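TRAP-type C4-dicarboxylate:H+ symport system substrate-binding component DctP (Shewanella oneidensis, PDB 4MX6) binds succinate in the periplasm and probably hands it, and perhaps related C4-dicarboxylates, to a TRAP-type proton-coupled membrane transporter. Local coordinates at residues R107-L112 with N141-K146; Q137-S142 with L151-N156. One frame throughout, in Å; residues are numbered along the deposited sequence.

Contact 1 of 2, residues R107-L112 with N141-K146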
ATOM      1  N   ARG A 107      -3.328  -8.875 -11.584  1.00 14.06           N
ATOM      2  CA  ARG A 107      -2.919  -9.724 -12.691  1.00 15.80           C
ATOM      3  C   ARG A 107      -2.611 -11.142 -12.239  1.00 16.02           C
ATOM      4  O   ARG A 107      -2.559 -12.047 -13.063  1.00 18.03           O
ATOM      5  CB  ARG A 107      -1.702  -9.169 -13.412  1.00 19.76           C
ATOM      6  CG  ARG A 107      -1.320 -10.058 -14.582  1.00 25.20           C
ATOM      7  CD  ARG A 107      -0.294  -9.427 -15.467  1.00 29.79           C
ATOM      8  NE  ARG A 107       0.899  -9.097 -14.709  1.00 33.01           N
ATOM      9  CZ  ARG A 107       1.884  -8.335 -15.160  1.00 34.64           C
ATOM     10  NH1 ARG A 107       1.815  -7.814 -16.379  1.00 35.67           N
ATOM     11  NH2 ARG A 107       2.934  -8.090 -14.386  1.00 34.06           N
ATOM     12  N   TYR A 108      -2.401 -11.330 -10.941  1.00 14.04           N
ATOM     13  CA  TYR A 108      -1.966 -12.621 -10.403  1.00 13.27           C
ATOM     14  C   TYR A 108      -3.005 -13.309  -9.512  1.00 13.35           C
ATOM     15  O   TYR A 108      -3.027 -14.533  -9.422  1.00 14.46           O
ATOM     16  CB  TYR A 108      -0.623 -12.460  -9.677  1.00 13.17           C
ATOM     17  CG  TYR A 108       0.451 -11.970 -10.610  1.00 13.78           C
ATOM     18  CD1 TYR A 108       1.110 -12.845 -11.460  1.00 14.73           C
ATOM     19  CD2 TYR A 108       0.790 -10.630 -10.669  1.00 13.80           C
ATOM     20  CE1 TYR A 108       2.076 -12.394 -12.342  1.00 15.80           C
ATOM     21  CE2 TYR A 108       1.748 -10.172 -11.540  1.00 14.54           C
ATOM     22  CZ  TYR A 108       2.395 -11.054 -12.374  1.00 15.80           C
ATOM     23  OH  TYR A 108       3.362 -10.579 -13.244  1.00 17.34           O
ATOM     24  N   THR A 109      -3.858 -12.524  -8.859  1.00 12.63           N
ATOM     25  CA  THR A 109      -4.978 -13.065  -8.085  1.00 12.43           C
ATOM     26  C   THR A 109      -6.044 -11.992  -7.953  1.00 12.46           C
ATOM     27  O   THR A 109      -5.722 -10.811  -8.007  1.00 13.12           O
ATOM     28  CB  THR A 109      -4.560 -13.539  -6.664  1.00 12.09           C
ATOM     29  OG1 THR A 109      -5.692 -14.089  -5.985  1.00 13.11           O
ATOM     30  CG2 THR A 109      -4.005 -12.402  -5.815  1.00 11.75           C
ATOM     31  N   LYS A 110      -7.299 -12.403  -7.778  1.00 13.12           N
ATOM     32  CA  LYS A 110      -8.371 -11.465  -7.457  1.00 14.11           C
ATOM     33  C   LYS A 110      -8.678 -11.466  -5.958  1.00 12.13           C
ATOM     34  O   LYS A 110      -9.505 -10.695  -5.481  1.00 12.46           O
ATOM     35  CB  LYS A 110      -9.639 -11.820  -8.232  1.00 16.88           C
ATOM     36  CG  LYS A 110      -9.466 -11.815  -9.735  1.00 19.36           C
ATOM     37  CD  LYS A 110      -9.141 -10.435 -10.274  1.00 21.17           C
ATOM     38  CE  LYS A 110      -9.021 -10.492 -11.784  1.00 23.63           C
ATOM     39  NZ  LYS A 110      -9.267  -9.183 -12.415  1.00 25.46           N
ATOM     40  N   ARG A 111      -8.018 -12.337  -5.209  1.00 11.60           N
ATOM     41  CA  ARG A 111      -8.364 -12.508  -3.804  1.00 12.09           C
ATOM     42  C   ARG A 111      -7.949 -11.324  -2.925  1.00 10.72           C
ATOM     43  O   ARG A 111      -8.624 -11.021  -1.926  1.00 11.45           O
ATOM     44  CB  ARG A 111      -7.759 -13.803  -3.271  1.00 13.08           C
ATOM     45  CG  ARG A 111      -8.432 -15.053  -3.844  1.00 14.46           C
ATOM     46  CD  ARG A 111      -7.672 -16.330  -3.490  1.00 15.13           C
ATOM     47  NE  ARG A 111      -7.556 -16.515  -2.046  1.00 15.15           N
ATOM     48  CZ  ARG A 111      -6.785 -17.426  -1.464  1.00 15.41           C
ATOM     49  NH1 ARG A 111      -6.030 -18.221  -2.201  1.00 15.50           N
ATOM     50  NH2 ARG A 111      -6.738 -17.513  -0.139  1.00 15.74           N
ATOM     51  N   LEU A 112      -6.866 -10.632  -3.293  1.00  8.40           N
ATOM     52  CA  LEU A 112      -6.366  -9.521  -2.484  1.00  8.09           C
ATOM     53  C   LEU A 112      -7.214  -8.258  -2.620  1.00  8.17           C
ATOM     54  O   LEU A 112      -7.033  -7.314  -1.849  1.00  8.14           O
ATOM     55  CB  LEU A 112      -4.886  -9.240  -2.783  1.00  8.27           C
ATOM     56  CG  LEU A 112      -3.959 -10.367  -2.310  1.00  8.76           C
ATOM     57  CD1 LEU A 112      -2.573 -10.222  -2.903  1.00 10.28           C
ATOM     58  CD2 LEU A 112      -3.877 -10.386  -0.794  1.00  9.17           C
ATOM     59  N   ASN A 141      -0.337 -16.915   0.393  1.00 10.27           N
ATOM     60  CA  ASN A 141      -0.036 -17.981  -0.560  1.00 10.81           C
ATOM     61  C   ASN A 141      -0.928 -17.943  -1.795  1.00 10.15           C
ATOM     62  O   ASN A 141      -0.904 -18.872  -2.593  1.00 11.55           O
ATOM     63  CB  ASN A 141      -0.157 -19.350   0.117  1.00 12.65           C
ATOM     64  CG  ASN A 141       0.828 -19.519   1.246  1.00 16.37           C
ATOM     65  OD1 ASN A 141       1.940 -18.992   1.191  1.00 17.98           O
ATOM     66  ND2 ASN A 141       0.433 -20.254   2.280  1.00 18.29           N
ATOM     67  N   SER A 142      -1.679 -16.861  -1.973  1.00  9.83           N
ATOM     68  CA  SER A 142      -2.678 -16.781  -3.030  1.00 10.63           C
ATOM     69  C   SER A 142      -2.100 -16.743  -4.441  1.00 11.16           C
ATOM     70  O   SER A 142      -2.836 -16.947  -5.410  1.00 12.37           O
ATOM     71  CB  SER A 142      -3.587 -15.568  -2.804  1.00 10.76           C
ATOM     72  OG  SER A 142      -2.875 -14.340  -2.843  1.00 10.97           O
ATOM     73  N   MET A 143      -0.796 -16.492  -4.565  1.00 10.82           N
ATOM     74  CA  MET A 143      -0.159 -16.378  -5.875  1.00 10.89           C
ATOM     75  C   MET A 143       0.966 -17.396  -6.070  1.00 11.71           C
ATOM     76  O   MET A 143       1.722 -17.321  -7.038  1.00 11.73           O
ATOM     77  CB  MET A 143       0.386 -14.953  -6.048  1.00 10.32           C
ATOM     78  CG  MET A 143      -0.696 -13.893  -6.022  1.00 10.35           C
ATOM     79  SD  MET A 143      -0.073 -12.211  -5.901  1.00 10.36           S
ATOM     80  CE  MET A 143       0.428 -12.186  -4.182  1.00 10.00           C
ATOM     81  N   SER A 144       1.058 -18.373  -5.174  0.76 13.18           N
ATOM     82  CA  SER A 144       2.182 -19.305  -5.190  0.76 15.37           C
ATOM     83  C   SER A 144       2.277 -20.109  -6.490  0.76 15.79           C
ATOM     84  O   SER A 144       3.377 -20.412  -6.959  0.76 16.21           O
ATOM     85  CB  SER A 144       2.136 -20.240  -3.972  0.76 17.49           C
ATOM     86  OG  SER A 144       0.927 -20.968  -3.889  0.76 19.58           O
ATOM     87  N   ARG A 145       1.139 -20.454  -7.082  1.00 16.10           N
ATOM     88  CA  ARG A 145       1.147 -21.208  -8.339  1.00 17.42           C
ATOM     89  C   ARG A 145       1.469 -20.321  -9.554  1.00 17.59           C
ATOM     90  O   ARG A 145       1.656 -20.822 -10.668  1.00 19.33           O
ATOM     91  CB  ARG A 145      -0.175 -21.962  -8.527  1.00 19.76           C
ATOM     92  CG  ARG A 145      -0.433 -23.020  -7.454  1.00 21.06           C
ATOM     93  CD  ARG A 145      -1.727 -23.787  -7.721  1.00 22.61           C
ATOM     94  NE  ARG A 145      -2.890 -22.903  -7.699  1.00 24.92           N
ATOM     95  CZ  ARG A 145      -3.580 -22.585  -6.605  1.00 27.01           C
ATOM     96  NH1 ARG A 145      -3.238 -23.076  -5.422  1.00 27.92           N
ATOM     97  NH2 ARG A 145      -4.622 -21.766  -6.696  1.00 28.11           N
ATOM     98  N   LYS A 146       1.555 -19.011  -9.328  1.00 16.56           N
ATOM     99  CA  LYS A 146       1.993 -18.058 -10.347  1.00 16.67           C
ATOM    100  C   LYS A 146       3.467 -17.720 -10.161  1.00 14.28           C
ATOM    101  O   LYS A 146       4.013 -16.886 -10.883  1.00 14.90           O
ATOM    102  CB  LYS A 146       1.191 -16.759 -10.245  1.00 20.14           C
ATOM    103  CG  LYS A 146      -0.288 -16.880 -10.520  1.00 23.91           C
ATOM    104  CD  LYS A 146      -0.556 -16.954 -12.000  1.00 26.85           C
ATOM    105  CE  LYS A 146      -2.011 -16.682 -12.289  1.00 29.28           C
ATOM    106  NZ  LYS A 146      -2.866 -17.638 -11.553  1.00 30.66           N
TER
HETATM  107  O   HOH W   1      -4.378 -16.905  -9.248  1.00 35.94           O
HETATM  108  O   HOH W   2      -5.922 -16.624  -6.764  1.00 25.85           O
HETATM  109  O   HOH W   3      -5.285 -18.416  -4.976  1.00 23.86           O
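Ser-142 meets the 107-112 loop through its CB, which lies over one face of the Arg-111 guanidinium, offset toward its rim and 3.7 Å from NH1 of Arg-111. Its hydroxyl, held between the backbone N and the carbonyl carbon (chi1 62°), is hydrogen-bonded to Leu-139, while the methyl CG2 of Thr-109 packs against the same oxygen, Ser-142 OG, at 3.7 Å. The carbonyl oxygen of Ser-142 is tied to the other loop through water: one water, in the plane of the guanidinium, bridges it to NH1 of Arg-111, and a second, bound to Thr-109 OG1 at 2.7 Å, reaches it by a weak bond. Thr-109 OG1 also accepts from the backbone N of Arg-111 at 3.0 Å, an ST turn that leaves the CG2 branch pointing at the partner segment.

Met-143 brings the apolar part. Its CG sits 3.6 Å from Thr-109 CG2. Its SD lies against Tyr-108 CB, and the bend at chi3 (-74°) swings CE round to Leu-112 CD1, so one thioether spans three residues of the other loop. Lys-146 bends round the carbonyl oxygen of Tyr-108, with CE 3.7 Å from Tyr-108 O and CB obliquely near the ring at CD1. Its ammonium does not bond the carbonyl directly; a water donates to Tyr-108 O at 2.7 Å and accepts from Lys-146 NZ. Every polar link between the two segments is therefore made through water, and direct contact is van der Waals packing.

The contact ties the loop before helix 124-132 to the turn between helix 134-139 and strand 148-158. Arg-111 and Leu-112 lean on helix 134-139, Tyr-108 packs on Leu-87 and Leu-91 of helix 86-91, and both Tyr-108 and Met-143 touch Ile-148 at the start of the strand.

Contact 2 of 2, residues Q137-S142 with L151-N156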
ATOM      1  N   GLN A 137      -3.662 -14.992   6.561  1.00  9.03           N
ATOM      2  CA  GLN A 137      -2.457 -15.786   6.385  1.00  8.79           C
ATOM      3  C   GLN A 137      -2.536 -16.588   5.095  1.00  9.10           C
ATOM      4  O   GLN A 137      -1.553 -16.715   4.369  1.00 10.54           O
ATOM      5  CB  GLN A 137      -2.205 -16.679   7.605  1.00  9.75           C
ATOM      6  CG  GLN A 137      -1.793 -15.885   8.831  1.00 10.76           C
ATOM      7  CD  GLN A 137      -0.440 -15.238   8.634  1.00 11.15           C
ATOM      8  OE1 GLN A 137       0.584 -15.925   8.600  1.00 12.61           O
ATOM      9  NE2 GLN A 137      -0.422 -13.923   8.486  1.00 10.62           N
ATOM     10  N   ALA A 138      -3.713 -17.125   4.792  1.00  9.53           N
ATOM     11  CA  ALA A 138      -3.886 -17.879   3.559  1.00 10.33           C
ATOM     12  C   ALA A 138      -3.625 -16.997   2.328  1.00  9.44           C
ATOM     13  O   ALA A 138      -3.101 -17.470   1.329  1.00 10.05           O
ATOM     14  CB  ALA A 138      -5.268 -18.504   3.498  1.00 10.98           C
ATOM     15  N   LEU A 139      -3.973 -15.719   2.411  1.00  9.46           N
ATOM     16  CA  LEU A 139      -3.781 -14.810   1.291  1.00  9.55           C
ATOM     17  C   LEU A 139      -2.298 -14.637   0.926  1.00  9.09           C
ATOM     18  O   LEU A 139      -1.983 -14.303  -0.211  1.00  9.48           O
ATOM     19  CB  LEU A 139      -4.449 -13.458   1.578  1.00  9.83           C
ATOM     20  CG  LEU A 139      -5.974 -13.453   1.404  1.00 10.22           C
ATOM     21  CD1 LEU A 139      -6.604 -12.243   2.019  1.00 10.66           C
ATOM     22  CD2 LEU A 139      -6.356 -13.513  -0.064  1.00 10.63           C
ATOM     23  N   LEU A 140      -1.393 -14.890   1.868  1.00  9.56           N
ATOM     24  CA  LEU A 140       0.040 -14.810   1.563  1.00  9.45           C
ATOM     25  C   LEU A 140       0.445 -15.839   0.507  1.00  9.29           C
ATOM     26  O   LEU A 140       1.464 -15.662  -0.180  1.00 10.43           O
ATOM     27  CB  LEU A 140       0.896 -14.998   2.819  1.00  9.65           C
ATOM     28  CG  LEU A 140       0.846 -13.845   3.821  1.00  9.69           C
ATOM     29  CD1 LEU A 140       1.448 -14.235   5.154  1.00 11.11           C
ATOM     30  CD2 LEU A 140       1.559 -12.624   3.263  1.00  9.69           C
ATOM     31  N   ASN A 141      -0.337 -16.915   0.393  1.00 10.27           N
ATOM     32  CA  ASN A 141      -0.036 -17.981  -0.560  1.00 10.81           C
ATOM     33  C   ASN A 141      -0.928 -17.943  -1.795  1.00 10.15           C
ATOM     34  O   ASN A 141      -0.904 -18.872  -2.593  1.00 11.55           O
ATOM     35  CB  ASN A 141      -0.157 -19.350   0.117  1.00 12.65           C
ATOM     36  CG  ASN A 141       0.828 -19.519   1.246  1.00 16.37           C
ATOM     37  OD1 ASN A 141       1.940 -18.992   1.191  1.00 17.98           O
ATOM     38  ND2 ASN A 141       0.433 -20.254   2.280  1.00 18.29           N
ATOM     39  N   SER A 142      -1.679 -16.861  -1.973  1.00  9.83           N
ATOM     40  CA  SER A 142      -2.678 -16.781  -3.030  1.00 10.63           C
ATOM     41  C   SER A 142      -2.100 -16.743  -4.441  1.00 11.16           C
ATOM     42  O   SER A 142      -2.836 -16.947  -5.410  1.00 12.37           O
ATOM     43  CB  SER A 142      -3.587 -15.568  -2.804  1.00 10.76           C
ATOM     44  OG  SER A 142      -2.875 -14.340  -2.843  1.00 10.97           O
ATOM     45  N   LEU A 151       5.721 -13.349   1.749  1.00  7.11           N
ATOM     46  CA  LEU A 151       6.575 -13.500   2.920  1.00  8.58           C
ATOM     47  C   LEU A 151       6.074 -12.772   4.160  1.00  8.22           C
ATOM     48  O   LEU A 151       6.417 -13.158   5.267  1.00 10.46           O
ATOM     49  CB  LEU A 151       8.001 -13.058   2.572  1.00 11.15           C
ATOM     50  CG  LEU A 151       8.667 -13.949   1.526  1.00 14.84           C
ATOM     51  CD1 LEU A 151      10.026 -13.400   1.153  1.00 16.67           C
ATOM     52  CD2 LEU A 151       8.789 -15.373   2.055  1.00 16.11           C
ATOM     53  N   GLY A 152       5.256 -11.745   3.992  1.00  7.04           N
ATOM     54  CA  GLY A 152       4.701 -11.038   5.125  1.00  7.12           C
ATOM     55  C   GLY A 152       3.926  -9.817   4.667  1.00  6.26           C
ATOM     56  O   GLY A 152       3.976  -9.439   3.498  1.00  7.54           O
ATOM     57  N   TYR A 153       3.202  -9.223   5.606  1.00  6.40           N
ATOM     58  CA  TYR A 153       2.493  -7.967   5.412  1.00  6.57           C
ATOM     59  C   TYR A 153       3.308  -6.849   6.057  1.00  6.20           C
ATOM     60  O   TYR A 153       3.828  -7.004   7.167  1.00  8.60           O
ATOM     61  CB  TYR A 153       1.120  -8.011   6.067  1.00  6.54           C
ATOM     62  CG  TYR A 153       0.126  -8.928   5.391  1.00  6.22           C
ATOM     63  CD1 TYR A 153      -0.482  -8.558   4.201  1.00  6.27           C
ATOM     64  CD2 TYR A 153      -0.237 -10.144   5.960  1.00  6.42           C
ATOM     65  CE1 TYR A 153      -1.422  -9.366   3.598  1.00  5.87           C
ATOM     66  CE2 TYR A 153      -1.169 -10.971   5.347  1.00  7.01           C
ATOM     67  CZ  TYR A 153      -1.753 -10.576   4.166  1.00  7.21           C
ATOM     68  OH  TYR A 153      -2.702 -11.350   3.533  1.00  8.49           O
ATOM     69  N   LEU A 154       3.370  -5.702   5.392  1.00  5.44           N
ATOM     70  CA  LEU A 154       4.026  -4.517   5.925  1.00  5.60           C
ATOM     71  C   LEU A 154       3.013  -3.374   5.878  1.00  5.61           C
ATOM     72  O   LEU A 154       2.395  -3.135   4.843  1.00  6.01           O
ATOM     73  CB  LEU A 154       5.273  -4.186   5.100  1.00  6.14           C
ATOM     74  CG  LEU A 154       5.965  -2.870   5.428  1.00  7.28           C
ATOM     75  CD1 LEU A 154       6.553  -2.871   6.831  1.00  7.98           C
ATOM     76  CD2 LEU A 154       7.058  -2.586   4.404  1.00  8.80           C
ATOM     77  N   HIS A 155       2.858  -2.680   6.993  1.00  5.70           N
ATOM     78  CA  HIS A 155       1.902  -1.580   7.051  1.00  5.68           C
ATOM     79  C   HIS A 155       2.397  -0.285   6.431  1.00  5.48           C
ATOM     80  O   HIS A 155       3.590   0.033   6.472  1.00  6.32           O
ATOM     81  CB  HIS A 155       1.531  -1.283   8.505  1.00  6.30           C
ATOM     82  CG  HIS A 155       0.870  -2.435   9.181  1.00  6.85           C
ATOM     83  ND1 HIS A 155       1.097  -2.832  10.479  1.00  9.16           N
ATOM     84  CD2 HIS A 155      -0.052  -3.289   8.687  1.00  6.23           C
ATOM     85  CE1 HIS A 155       0.340  -3.889  10.743  1.00  7.09           C
ATOM     86  NE2 HIS A 155      -0.357  -4.185   9.664  1.00  9.81           N
ATOM     87  N   ASN A 156       1.446   0.500   5.920  1.00  5.59           N
ATOM     88  CA  ASN A 156       1.664   1.926   5.729  1.00  5.65           C
ATOM     89  C   ASN A 156       0.660   2.691   6.594  1.00  5.59           C
ATOM     90  O   ASN A 156       1.036   3.221   7.642  1.00  6.03           O
ATOM     91  CB  ASN A 156       1.649   2.340   4.263  1.00  5.95           C
ATOM     92  CG  ASN A 156       2.128   3.766   4.081  1.00  5.91           C
ATOM     93  OD1 ASN A 156       1.817   4.645   4.902  1.00  6.03           O
ATOM     94  ND2 ASN A 156       2.911   4.006   3.045  1.00  7.08           N
TER
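A CH-pi contact joins Leu-140 to Tyr-153: the CD2 methyl sits over one face of the ring, 4.0 Å from its centroid and 19° off the normal, displaced toward the CE2 side. The two side chains slant across one another, and CG of Leu-140 follows CD2 onto CE2.

Further van der Waals contacts surround this pair. Leu-140 CD2 also reaches the backbone of the strand, 3.9 Å from Gly-152 N. On the helix side, CB of Leu-139 lies 3.4 Å from Tyr-153 OH, and the amide nitrogen of Gln-137 comes near the ring plane at its CE2 edge.

The strand is one of the antiparallel pair 148-158 and 243-251, which belongs to the periplasmic-binding-protein fold of this family, and Leu-151 and Gly-152 both face Val-248 in a classic beta bulge. Tyr-153 follows directly; with CG anti to the carbonyl carbon (chi1 -70°), its ring extends toward the last turn of helix 134-139.

No hydrogen bond joins the two segments directly, but Tyr-153 OH bonds to the carbonyl of Gly-136, one residue before Gln-137, and so ties strand to helix. Gln-137 NE2 bonds to the carbonyl of Gln-131. Where the chain turns from Leu-139 to Ser-142 in a type I turn, Leu-139 O is gripped twice, by Ser-142 N at 3.1 Å and by Ser-142 OG at 2.8 Å, the hydroxyl arriving in the carbonyl plane on a lone pair. With an alanine in place of Tyr-153, the Leu-140 methyl would probably lose the face it rests on and the Gly-136 carbonyl its phenol partner.

The centres of the two contacts are 11 Å apart, on the same side of the chain's centre. Along the chain the order is 107-112, helix 134-139 with the turn after it, then strand 148-158. The ranges overlap at Asn-141 and Ser-142, where Ser-142 packs on the 107-112 loop, while Leu-139 and Leu-140 just before them pack on the strand. Contact 1 lies farther out, about 16 Å from the chain's centre against 12 Å for contact 2. They touch directly, with Arg-111 CB 3.5 Å from Leu-139 CD2. Through Leu-139 the end of helix 134-139 is thus packed against both loop and strand. The strand leads toward the succinate site: Asn-156 hydrogen-bonds Tyr-246, a succinate-binding residue.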